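Local coordinates for flavin reductase domain protein, FMN-binding (Shewanella baltica, PDB 3HMZ) that binds flavin mononucleotide and probably works as an oxidoreductase that uses NAD or NADP as electron partner, at residues Leu64-Lys69 with Asn143-Asp148; Pro30-Ser35 with Met45-Cys50; Gly78-Gln83 with Leu133-Ile138. All coordinates share one frame; numbering follows the deposited sequence.

Interaction 1 of 3, residues Leu64-Lys69 with Asn143-Asp148. With FMN (flavin mononucleotide), chain B; EDO (1,2-ethanediol), chain I; EDO (1,2-ethanediol), chain J.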
loop_
_atom_site.group_PDB
_atom_site.type_symbol
_atom_site.label_atom_id
_atom_site.label_comp_id
_atom_site.label_asym_id
_atom_site.label_seq_id
_atom_site.Cartn_x
_atom_site.Cartn_y
_atom_site.Cartn_z
ATOM N N LEU A 64 -7.670 5.159 9.827
ATOM C CA LEU A 64 -7.522 6.376 10.640
ATOM C C LEU A 64 -7.774 6.042 12.097
ATOM O O LEU A 64 -8.889 5.703 12.481
ATOM C CB LEU A 64 -8.484 7.445 10.172
ATOM C CG LEU A 64 -8.431 7.840 8.691
ATOM C CD1 LEU A 64 -9.641 8.742 8.326
ATOM C CD2 LEU A 64 -7.108 8.475 8.341
ATOM N N ASP A 65 -6.753 6.184 12.922
ATOM C CA ASP A 65 -6.878 5.864 14.340
ATOM C C ASP A 65 -7.888 6.810 15.013
ATOM O O ASP A 65 -7.986 7.985 14.672
ATOM C CB ASP A 65 -5.530 5.943 15.009
ATOM C CG ASP A 65 -5.543 5.349 16.386
ATOM O OD1 ASP A 65 -5.850 6.097 17.341
ATOM O OD2 ASP A 65 -5.240 4.134 16.513
ATOM N N LYS A 66 -8.640 6.256 15.962
ATOM C CA LYS A 66 -9.611 7.029 16.734
ATOM C C LYS A 66 -9.032 8.254 17.468
ATOM O O LYS A 66 -9.802 9.149 17.797
ATOM C CB LYS A 66 -10.323 6.117 17.753
ATOM C CG LYS A 66 -11.237 5.126 17.078
ATOM C CD LYS A 66 -12.046 4.317 18.105
ATOM C CE LYS A 66 -12.994 3.336 17.453
ATOM N NZ LYS A 66 -12.338 2.176 16.823
HETATM N N MSE A 67 -7.732 8.252 17.768
HETATM C CA MSE A 67 -7.037 9.345 18.473
HETATM C C MSE A 67 -6.776 10.549 17.559
HETATM O O MSE A 67 -6.408 11.623 18.042
HETATM C CB MSE A 67 -5.676 8.883 19.072
HETATM C CG MSE A 67 -4.423 8.840 18.083
HETATM SE SE MSE A 67 -2.622 8.329 18.743
HETATM C CE MSE A 67 -2.865 6.467 19.265
ATOM N N THR A 68 -6.926 10.375 16.242
ATOM C CA THR A 68 -6.538 11.471 15.346
ATOM C C THR A 68 -7.564 12.566 15.151
ATOM O O THR A 68 -8.760 12.298 15.005
ATOM C CB THR A 68 -6.084 10.967 13.960
ATOM O OG1 THR A 68 -7.182 10.451 13.207
ATOM C CG2 THR A 68 -4.976 9.955 14.052
ATOM N N LYS A 69 -7.088 13.809 15.162
ATOM C CA LYS A 69 -7.952 14.954 14.891
ATOM C C LYS A 69 -8.434 14.905 13.450
ATOM O O LYS A 69 -9.579 15.190 13.165
ATOM C CB LYS A 69 -7.256 16.284 15.207
ATOM C CG LYS A 69 -8.142 17.529 15.026
ATOM C CD LYS A 69 -9.392 17.549 15.918
ATOM C CE LYS A 69 -9.079 17.657 17.349
ATOM N NZ LYS A 69 -10.408 17.961 18.093
ATOM N N ASN A 143 -17.338 -0.640 9.627
ATOM C CA ASN A 143 -15.900 -0.634 9.268
ATOM C C ASN A 143 -15.149 0.435 10.055
ATOM O O ASN A 143 -14.040 0.202 10.559
ATOM C CB ASN A 143 -15.683 -0.333 7.782
ATOM C CG ASN A 143 -15.966 -1.491 6.869
ATOM O OD1 ASN A 143 -16.032 -2.641 7.296
ATOM N ND2 ASN A 143 -16.064 -1.190 5.566
ATOM N N GLN A 144 -15.773 1.603 10.173
ATOM C CA GLN A 144 -15.108 2.723 10.843
ATOM C C GLN A 144 -14.927 2.503 12.350
ATOM O O GLN A 144 -13.893 2.844 12.944
ATOM C CB GLN A 144 -15.840 4.030 10.518
ATOM C CG GLN A 144 -15.730 4.405 9.039
ATOM C CD GLN A 144 -16.702 5.474 8.560
ATOM O OE1 GLN A 144 -17.085 5.475 7.394
ATOM N NE2 GLN A 144 -17.118 6.378 9.466
ATOM N N LEU A 145 -15.937 1.880 12.977
ATOM C CA LEU A 145 -15.873 1.612 14.403
ATOM C C LEU A 145 -15.003 0.406 14.744
ATOM O O LEU A 145 -14.113 0.484 15.622
ATOM C CB LEU A 145 -17.307 1.353 14.928
ATOM C CG LEU A 145 -17.424 1.113 16.442
ATOM C CD1 LEU A 145 -16.893 2.273 17.256
ATOM C CD2 LEU A 145 -18.921 0.783 16.777
ATOM N N GLN A 146 -15.266 -0.698 14.045
ATOM C CA GLN A 146 -14.582 -1.974 14.318
ATOM C C GLN A 146 -13.135 -2.038 13.841
ATOM O O GLN A 146 -12.291 -2.584 14.525
ATOM C CB GLN A 146 -15.359 -3.147 13.714
ATOM C CG GLN A 146 -16.765 -3.302 14.278
ATOM C CD GLN A 146 -16.755 -3.446 15.768
ATOM O OE1 GLN A 146 -15.868 -4.066 16.332
ATOM N NE2 GLN A 146 -17.757 -2.869 16.418
ATOM N N TYR A 147 -12.869 -1.446 12.673
ATOM C CA TYR A 147 -11.542 -1.523 12.039
ATOM C C TYR A 147 -10.883 -0.204 11.765
ATOM O O TYR A 147 -9.815 -0.206 11.169
ATOM C CB TYR A 147 -11.693 -2.273 10.706
ATOM C CG TYR A 147 -12.293 -3.657 10.819
ATOM C CD1 TYR A 147 -11.590 -4.676 11.443
ATOM C CD2 TYR A 147 -13.533 -3.948 10.260
ATOM C CE1 TYR A 147 -12.156 -5.952 11.581
ATOM C CE2 TYR A 147 -14.092 -5.228 10.361
ATOM C CZ TYR A 147 -13.383 -6.224 11.002
ATOM O OH TYR A 147 -13.911 -7.505 11.076
ATOM N N ASP A 148 -11.478 0.929 12.148
ATOM C CA ASP A 148 -10.854 2.247 11.832
ATOM C C ASP A 148 -10.628 2.399 10.325
ATOM O O ASP A 148 -9.759 3.125 9.891
ATOM C CB ASP A 148 -9.553 2.438 12.639
ATOM C CG ASP A 148 -9.790 2.395 14.123
ATOM O OD1 ASP A 148 -10.907 2.822 14.528
ATOM O OD2 ASP A 148 -8.905 1.905 14.857
HETATM N N1 FMN B . -2.084 7.100 11.702
HETATM C C2 FMN B . -3.194 6.458 11.208
HETATM O O2 FMN B . -4.263 6.565 11.808
HETATM N N3 FMN B . -3.087 5.735 10.034
HETATM C C4 FMN B . -1.918 5.593 9.353
HETATM O O4 FMN B . -1.907 4.893 8.306
HETATM C C4A FMN B . -0.788 6.237 9.881
HETATM N N5 FMN B . 0.436 6.160 9.240
HETATM C C5A FMN B . 1.518 6.939 9.619
HETATM C C6 FMN B . 2.690 6.984 8.848
HETATM C C7 FMN B . 3.785 7.747 9.239
HETATM C C7M FMN B . 5.020 7.799 8.396
HETATM C C8 FMN B . 3.711 8.480 10.427
HETATM C C8M FMN B . 4.879 9.321 10.901
HETATM C C9 FMN B . 2.541 8.434 11.172
HETATM C C9A FMN B . 1.430 7.686 10.814
HETATM N N10 FMN B . 0.246 7.645 11.545
HETATM C C10 FMN B . -0.872 6.991 11.052
HETATM C "C1'" FMN B . 0.039 8.504 12.763
HETATM C "C2'" FMN B . -0.663 9.845 12.510
HETATM O "O2'" FMN B . -0.149 10.513 11.346
HETATM C "C3'" FMN B . -0.444 10.675 13.769
HETATM O "O3'" FMN B . -1.130 10.055 14.853
HETATM C "C4'" FMN B . -0.780 12.170 13.602
HETATM O "O4'" FMN B . -0.107 12.862 14.649
HETATM C "C5'" FMN B . -2.262 12.487 13.650
HETATM O "O5'" FMN B . -2.396 13.906 13.557
HETATM P P FMN B . -3.790 14.607 13.911
HETATM O O1P FMN B . -3.441 16.085 13.887
HETATM O O2P FMN B . -4.839 14.207 12.912
HETATM O O3P FMN B . -4.208 14.145 15.282
HETATM C C1 EDO I . -4.566 2.365 13.343
HETATM O O1 EDO I . -3.886 2.986 14.441
HETATM C C2 EDO I . -6.031 2.156 13.705
HETATM O O2 EDO I . -6.293 0.882 14.309
HETATM C C1 EDO J . -10.053 12.769 19.542
HETATM O O1 EDO J . -8.953 12.290 20.338
HETATM C C2 EDO J . -9.532 13.578 18.355
HETATM O O2 EDO J . -8.521 14.536 18.760
HETATM O O HOH W 1 -8.209 3.456 16.860
#
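Lys-66 reaches across to the 143-148 segment and ends in a two-pronged grip: NZ lies 2.8 Å from Asp-148 OD1, a salt bridge, and 2.7 Å from the backbone Leu-145 O, a hydrogen bond. The lysine chain runs extended until it bends at its last torsion (chi4 72°), which turns NZ in to meet both acceptors. It reaches OD1 on the syn side of the carboxylate, a little out of plane, with the two side chains crossing at about a right angle. Leu-145 CD1 packs against the lysine CE. OD1 is shared with Arg-71, so two cations hold this aspartate and would probably favour its charged form. A water accepts from Lys-66 N and donates to Asp-148 OD2 at 2.6 Å. A 1,2-ethanediol spans the carboxylates of Asp-65 and Asp-148, whose OD2 atoms stand 4.6 Å apart. Leu-64 N adds a backbone bond of 2.9 Å to Asp-148 O, where the chain leaves helical geometry with positive phi.

Behind this shell, Asp-65 shapes the loop. Its OD1 accepts from Met-67 N in an Asx turn. Thr-68 N bonds to Asp-65 O, closing a type I turn; Thr-68 OG1 reaches the same oxygen and also caps Arg-71 N, as the N-cap of helix 69-77. The loop offers Asp-65 N to flavin O2 at 2.8 Å and Lys-69 N to phosphate oxygen O3P at 2.9 Å. The contact thus ties the turn between strand 58-63 and helix 69-77 to helix 141-147, with Leu-64 packing on Ile-74 of helix 69-77 and Phe-150 of strand 149-160.

Interaction 2 of 3, residues Pro30-Ser35 with Met45-Cys50. With FMN (flavin mononucleotide), chain B.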
loop_
_atom_site.group_PDB
_atom_site.type_symbol
_atom_site.label_atom_id
_atom_site.label_comp_id
_atom_site.label_asym_id
_atom_site.label_seq_id
_atom_site.Cartn_x
_atom_site.Cartn_y
_atom_site.Cartn_z
ATOM N N PRO A 30 2.741 4.202 -1.887
ATOM C CA PRO A 30 3.424 5.230 -1.112
ATOM C C PRO A 30 2.707 5.550 0.204
ATOM O O PRO A 30 1.494 5.401 0.314
ATOM C CB PRO A 30 3.316 6.464 -2.023
ATOM C CG PRO A 30 1.998 6.262 -2.773
ATOM C CD PRO A 30 2.004 4.781 -3.026
ATOM N N THR A 31 3.477 6.054 1.149
ATOM C CA THR A 31 2.941 6.688 2.335
ATOM C C THR A 31 2.393 8.036 1.844
ATOM O O THR A 31 2.987 8.679 0.979
ATOM C CB THR A 31 4.029 6.828 3.388
ATOM O OG1 THR A 31 4.366 5.504 3.827
ATOM C CG2 THR A 31 3.574 7.658 4.534
ATOM N N VAL A 32 1.220 8.411 2.357
ATOM C CA VAL A 32 0.535 9.606 1.934
ATOM C C VAL A 32 0.344 10.599 3.047
ATOM O O VAL A 32 0.615 10.293 4.217
ATOM C CB VAL A 32 -0.851 9.263 1.319
ATOM C CG1 VAL A 32 -0.698 8.228 0.191
ATOM C CG2 VAL A 32 -1.822 8.702 2.371
ATOM N N LEU A 33 -0.077 11.800 2.662
ATOM C CA LEU A 33 -0.589 12.783 3.633
ATOM C C LEU A 33 -2.105 12.831 3.447
ATOM O O LEU A 33 -2.607 12.873 2.332
ATOM C CB LEU A 33 0.017 14.174 3.457
ATOM C CG LEU A 33 1.526 14.222 3.341
ATOM C CD1 LEU A 33 1.933 15.679 3.088
ATOM C CD2 LEU A 33 2.246 13.611 4.524
ATOM N N VAL A 34 -2.822 12.801 4.561
ATOM C CA VAL A 34 -4.285 12.922 4.600
ATOM C C VAL A 34 -4.582 14.330 5.101
ATOM O O VAL A 34 -4.114 14.739 6.165
ATOM C CB VAL A 34 -4.948 11.893 5.556
ATOM C CG1 VAL A 34 -6.502 11.975 5.471
ATOM C CG2 VAL A 34 -4.395 10.460 5.275
ATOM N N SER A 35 -5.309 15.097 4.305
ATOM C CA SER A 35 -5.747 16.433 4.750
ATOM C C SER A 35 -7.254 16.567 4.734
ATOM O O SER A 35 -7.954 15.954 3.914
ATOM C CB SER A 35 -5.076 17.505 3.920
ATOM O OG SER A 35 -5.446 17.380 2.560
HETATM N N MSE A 45 -2.236 14.924 8.379
HETATM C CA MSE A 45 -1.500 13.865 9.067
HETATM C C MSE A 45 -0.858 12.933 8.034
HETATM O O MSE A 45 -1.169 13.019 6.848
HETATM C CB MSE A 45 -2.411 13.042 9.986
HETATM C CG MSE A 45 -3.541 12.296 9.272
HETATM SE SE MSE A 45 -4.500 11.095 10.410
HETATM C CE MSE A 45 -3.857 9.401 9.768
ATOM N N ALA A 46 0.034 12.069 8.512
ATOM C CA ALA A 46 0.666 11.049 7.670
ATOM C C ALA A 46 -0.135 9.748 7.786
ATOM O O ALA A 46 -0.637 9.398 8.874
ATOM C CB ALA A 46 2.105 10.807 8.058
ATOM N N ALA A 47 -0.281 9.047 6.665
ATOM C CA ALA A 47 -0.888 7.715 6.642
ATOM C C ALA A 47 -0.119 6.772 5.726
ATOM O O ALA A 47 -0.040 7.006 4.512
ATOM C CB ALA A 47 -2.377 7.735 6.236
ATOM N N ALA A 48 0.482 5.728 6.309
ATOM C CA ALA A 48 1.022 4.643 5.498
ATOM C C ALA A 48 -0.083 3.708 5.002
ATOM O O ALA A 48 0.061 3.081 3.946
ATOM C CB ALA A 48 2.041 3.833 6.280
ATOM N N TRP A 49 -1.190 3.603 5.762
ATOM C CA TRP A 49 -2.216 2.581 5.482
ATOM C C TRP A 49 -3.347 3.098 4.620
ATOM O O TRP A 49 -4.498 3.102 5.008
ATOM C CB TRP A 49 -2.683 1.932 6.775
ATOM C CG TRP A 49 -1.602 1.256 7.540
ATOM C CD1 TRP A 49 -0.319 1.009 7.137
ATOM C CD2 TRP A 49 -1.720 0.670 8.832
ATOM N NE1 TRP A 49 0.402 0.349 8.131
ATOM C CE2 TRP A 49 -0.448 0.118 9.174
ATOM C CE3 TRP A 49 -2.780 0.552 9.753
ATOM C CZ2 TRP A 49 -0.224 -0.506 10.385
ATOM C CZ3 TRP A 49 -2.540 -0.066 10.955
ATOM C CH2 TRP A 49 -1.279 -0.589 11.260
ATOM N N CYS A 50 -2.982 3.531 3.424
ATOM C CA CYS A 50 -3.883 4.044 2.411
ATOM C C CYS A 50 -3.658 3.199 1.166
ATOM O O CYS A 50 -2.535 3.013 0.772
ATOM C CB CYS A 50 -3.587 5.510 2.119
ATOM S SG CYS A 50 -4.682 6.177 0.830
HETATM N N1 FMN B . -2.084 7.100 11.702
HETATM C C2 FMN B . -3.194 6.458 11.208
HETATM O O2 FMN B . -4.263 6.565 11.808
HETATM N N3 FMN B . -3.087 5.735 10.034
HETATM C C4 FMN B . -1.918 5.593 9.353
HETATM O O4 FMN B . -1.907 4.893 8.306
HETATM C C4A FMN B . -0.788 6.237 9.881
HETATM N N5 FMN B . 0.436 6.160 9.240
HETATM C C5A FMN B . 1.518 6.939 9.619
HETATM C C6 FMN B . 2.690 6.984 8.848
HETATM C C7 FMN B . 3.785 7.747 9.239
HETATM C C7M FMN B . 5.020 7.799 8.396
HETATM C C8 FMN B . 3.711 8.480 10.427
HETATM C C8M FMN B . 4.879 9.321 10.901
HETATM C C9 FMN B . 2.541 8.434 11.172
HETATM C C9A FMN B . 1.430 7.686 10.814
HETATM N N10 FMN B . 0.246 7.645 11.545
HETATM C C10 FMN B . -0.872 6.991 11.052
HETATM C "C1'" FMN B . 0.039 8.504 12.763
HETATM C "C2'" FMN B . -0.663 9.845 12.510
HETATM O "O2'" FMN B . -0.149 10.513 11.346
HETATM C "C3'" FMN B . -0.444 10.675 13.769
HETATM O "O3'" FMN B . -1.130 10.055 14.853
HETATM C "C4'" FMN B . -0.780 12.170 13.602
HETATM O "O4'" FMN B . -0.107 12.862 14.649
HETATM C "C5'" FMN B . -2.262 12.487 13.650
HETATM O "O5'" FMN B . -2.396 13.906 13.557
HETATM P P FMN B . -3.790 14.607 13.911
HETATM O O1P FMN B . -3.441 16.085 13.887
HETATM O O2P FMN B . -4.839 14.207 12.912
HETATM O O3P FMN B . -4.208 14.145 15.282
HETATM O O HOH W 2 -0.603 4.083 -1.101
#
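Val-34 and Ala-47 meet methyl to methyl, CG2 to CB at 3.5 Å, on the sheet face they share with Val-32 and Met-45. Val-32 turns CG2 between its backbone N and carbonyl carbon (chi1 -54° places CG1 beside N), and this branch fills the angle between Ala-47 CB and Cys-50 CB, the latter 3.7 Å away. Small residues suit this strand because the flavin lies directly against it: the Ala-47 methyl also comes 3.5 Å from flavin O4. Selenomethionine Met-45 lays its CG against Val-34 CB, and its bent chain carries CE to 3.3 Å from flavin C2. On the other face Ala-46 turns its CB to the dimethylbenzene ring, 3.7 Å from C7.

Thr-31, just before the strand, sets CG2 against the Ala-47 carbonyl and OG1 beside Ala-48 CB, 3.8 Å apart, while its hydroxyl bonds to Tyr-183 N. A valine in its place would probably leave the Tyr-183 amide without this acceptor and loosen the tie to the segment around it.

Val-32 and Val-34 form antiparallel hydrogen-bonded pairs with Ala-47 and Met-45, four bonds in all. Beyond them, Ala-48 N binds flavin N5 at 3.0 Å and Trp-49 N binds O4. This beta hairpin, whose second strand is interrupted at Ala-48 and Trp-49 so that their amides face the isoalloxazine, belongs to the FMN site of the flavin reductase split barrel.

Interaction 3 of 3, residues Gly78-Gln83 with Leu133-Ile138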
loop_
_atom_site.group_PDB
_atom_site.type_symbol
_atom_site.label_atom_id
_atom_site.label_comp_id
_atom_site.label_asym_id
_atom_site.label_seq_id
_atom_site.Cartn_x
_atom_site.Cartn_y
_atom_site.Cartn_z
ATOM N N GLY A 78 -17.029 14.625 5.753
ATOM C CA GLY A 78 -17.185 13.609 4.718
ATOM C C GLY A 78 -16.298 13.750 3.490
ATOM O O GLY A 78 -16.571 13.141 2.461
HETATM N N MSE A 79 -15.265 14.587 3.602
HETATM C CA MSE A 79 -14.361 14.893 2.488
HETATM C C MSE A 79 -12.926 14.968 2.996
HETATM O O MSE A 79 -12.674 15.371 4.118
HETATM C CB MSE A 79 -14.695 16.272 1.899
HETATM C CG MSE A 79 -16.073 16.445 1.289
HETATM SE SE MSE A 79 -16.275 15.507 -0.383
HETATM C CE MSE A 79 -14.795 16.140 -1.447
ATOM N N PHE A 80 -11.985 14.614 2.126
ATOM C CA PHE A 80 -10.566 14.737 2.452
ATOM C C PHE A 80 -9.755 14.663 1.168
ATOM O O PHE A 80 -10.278 14.358 0.093
ATOM C CB PHE A 80 -10.122 13.687 3.490
ATOM C CG PHE A 80 -10.380 12.253 3.089
ATOM C CD1 PHE A 80 -11.619 11.647 3.351
ATOM C CD2 PHE A 80 -9.361 11.473 2.548
ATOM C CE1 PHE A 80 -11.855 10.339 3.031
ATOM C CE2 PHE A 80 -9.591 10.137 2.233
ATOM C CZ PHE A 80 -10.846 9.564 2.485
ATOM N N VAL A 81 -8.461 14.960 1.314
ATOM C CA VAL A 81 -7.518 14.839 0.214
ATOM C C VAL A 81 -6.443 13.826 0.664
ATOM O O VAL A 81 -5.977 13.813 1.824
ATOM C CB VAL A 81 -6.844 16.169 -0.190
ATOM C CG1 VAL A 81 -5.781 15.956 -1.305
ATOM C CG2 VAL A 81 -7.894 17.218 -0.617
ATOM N N ILE A 82 -6.104 12.957 -0.282
ATOM C CA ILE A 82 -4.948 12.036 -0.166
ATOM C C ILE A 82 -3.920 12.574 -1.145
ATOM O O ILE A 82 -4.216 12.828 -2.310
ATOM C CB ILE A 82 -5.313 10.595 -0.534
ATOM C CG1 ILE A 82 -6.315 10.024 0.488
ATOM C CG2 ILE A 82 -4.071 9.696 -0.643
ATOM C CD1 ILE A 82 -5.779 9.944 1.916
ATOM N N GLN A 83 -2.709 12.790 -0.661
ATOM C CA GLN A 83 -1.651 13.316 -1.505
ATOM C C GLN A 83 -0.343 12.601 -1.231
ATOM O O GLN A 83 -0.106 12.112 -0.140
ATOM C CB GLN A 83 -1.519 14.845 -1.367
ATOM C CG GLN A 83 -1.392 15.375 0.065
ATOM C CD GLN A 83 -2.573 16.174 0.489
ATOM O OE1 GLN A 83 -2.758 17.284 -0.042
ATOM N NE2 GLN A 83 -3.352 15.659 1.450
ATOM N N LEU A 133 -5.438 13.524 -4.638
ATOM C CA LEU A 133 -6.693 12.875 -4.920
ATOM C C LEU A 133 -7.758 13.448 -3.970
ATOM O O LEU A 133 -7.632 13.307 -2.741
ATOM C CB LEU A 133 -6.570 11.363 -4.736
ATOM C CG LEU A 133 -5.515 10.616 -5.583
ATOM C CD1 LEU A 133 -4.110 10.605 -4.967
ATOM C CD2 LEU A 133 -5.968 9.153 -5.839
ATOM N N ALA A 134 -8.781 14.102 -4.531
ATOM C CA ALA A 134 -9.927 14.618 -3.754
ATOM C C ALA A 134 -10.889 13.443 -3.514
ATOM O O ALA A 134 -11.251 12.744 -4.456
ATOM C CB ALA A 134 -10.595 15.714 -4.487
ATOM N N CYS A 135 -11.279 13.256 -2.253
ATOM C CA CYS A 135 -12.026 12.079 -1.823
ATOM C C CYS A 135 -13.308 12.440 -1.087
ATOM O O CYS A 135 -13.343 13.347 -0.267
ATOM C CB CYS A 135 -11.172 11.239 -0.883
ATOM S SG CYS A 135 -9.648 10.611 -1.614
ATOM N N LYS A 136 -14.353 11.684 -1.411
ATOM C CA LYS A 136 -15.663 11.806 -0.786
ATOM C C LYS A 136 -15.887 10.506 -0.015
ATOM O O LYS A 136 -15.957 9.432 -0.611
ATOM C CB LYS A 136 -16.762 11.995 -1.813
ATOM C CG LYS A 136 -18.187 12.164 -1.208
ATOM C CD LYS A 136 -19.192 12.248 -2.315
ATOM C CE LYS A 136 -20.583 12.474 -1.725
ATOM N NZ LYS A 136 -21.628 12.441 -2.801
ATOM N N LEU A 137 -16.024 10.626 1.292
ATOM C CA LEU A 137 -16.292 9.491 2.154
ATOM C C LEU A 137 -17.582 8.752 1.772
ATOM O O LEU A 137 -18.594 9.375 1.487
ATOM C CB LEU A 137 -16.406 9.932 3.626
ATOM C CG LEU A 137 -16.595 8.862 4.716
ATOM C CD1 LEU A 137 -15.367 7.922 4.797
ATOM C CD2 LEU A 137 -16.927 9.502 6.071
ATOM N N ILE A 138 -17.506 7.435 1.756
ATOM C CA ILE A 138 -18.683 6.550 1.641
ATOM C C ILE A 138 -18.878 6.021 3.068
ATOM O O ILE A 138 -18.157 5.116 3.486
ATOM C CB ILE A 138 -18.468 5.404 0.667
ATOM C CG1 ILE A 138 -18.169 5.937 -0.720
ATOM C CG2 ILE A 138 -19.762 4.468 0.677
ATOM C CD1 ILE A 138 -17.785 4.876 -1.701
HETATM O O HOH W 3 -19.429 11.812 2.343
#
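Cys-135 stands beneath Phe-80 as its partner in an antiparallel hydrogen-bonded pair, and its short side chain can be followed outward atom by atom. Cys-135 CB sits over the centre of the Phe-80 ring, 3.7 Å from its centroid and 14° off the ring normal, a CH-pi contact. The ring comes over it because Phe-80 sets CG between its backbone N and carbonyl carbon (chi1 57°), which folds the phenyl back across the neighbouring strand. Cys-135 CB also lies 3.4 Å from Phe-80 O, which takes the bond from Cys-135 N. At the tip, Cys-135 SG is anti to its own carbonyl carbon and moves off the ring centre: it stands 4.5 Å from the Phe-80 centroid, an oblique sulfur-aromatic contact, and 4.0 Å from Ile-82 CG1. That same CG1 lies in plane at the ring's edge, so face and edge are both packed from these segments. A cysteine suits the spot because its short side chain fits under the ring while its sulfur reaches Ile-82.

On the same face Leu-133 CD1 comes up to Ile-82 CG2. The backbones pair through five hydrogen bonds; Ile-82 and Leu-133 exchange two, and Leu-137 N closes the end on Gly-78 O at 2.8 Å. Gly-78 has the positive phi (71°) that glycine accepts readily as the chain leaves helix 69-77. Water 3 links Gly-78 O and Leu-137 O.

Val-34, Leu-60, Val-62 and Ala-152 from adjoining strands also pack around Phe-80, Ile-82 and Cys-135, as in the apolar interior of an antiparallel beta-barrel.

In the fold
All three contacts lie within the flavin reductase domain. Along the chain interaction 2 closes first, a local hairpin; interaction 1 then opens, and its long loop encloses interaction 3. Interactions 2 and 3, with centres about 12 Å apart, belong to one antiparallel sheet, where strand 32-38 runs beside strand 79-84. Interaction 1 lies at the surface, its centre about 14 Å from that of interaction 2 and 16 Å from that of interaction 3; it meets interaction 2 where Leu-64 and Thr-68 pack on Met-45, and it joins interaction 3 through the chain, helix 141-147 coming directly after strand 131-138. Interactions 1 and 2 both hold FMN, while interaction 3 builds the sheet beside them.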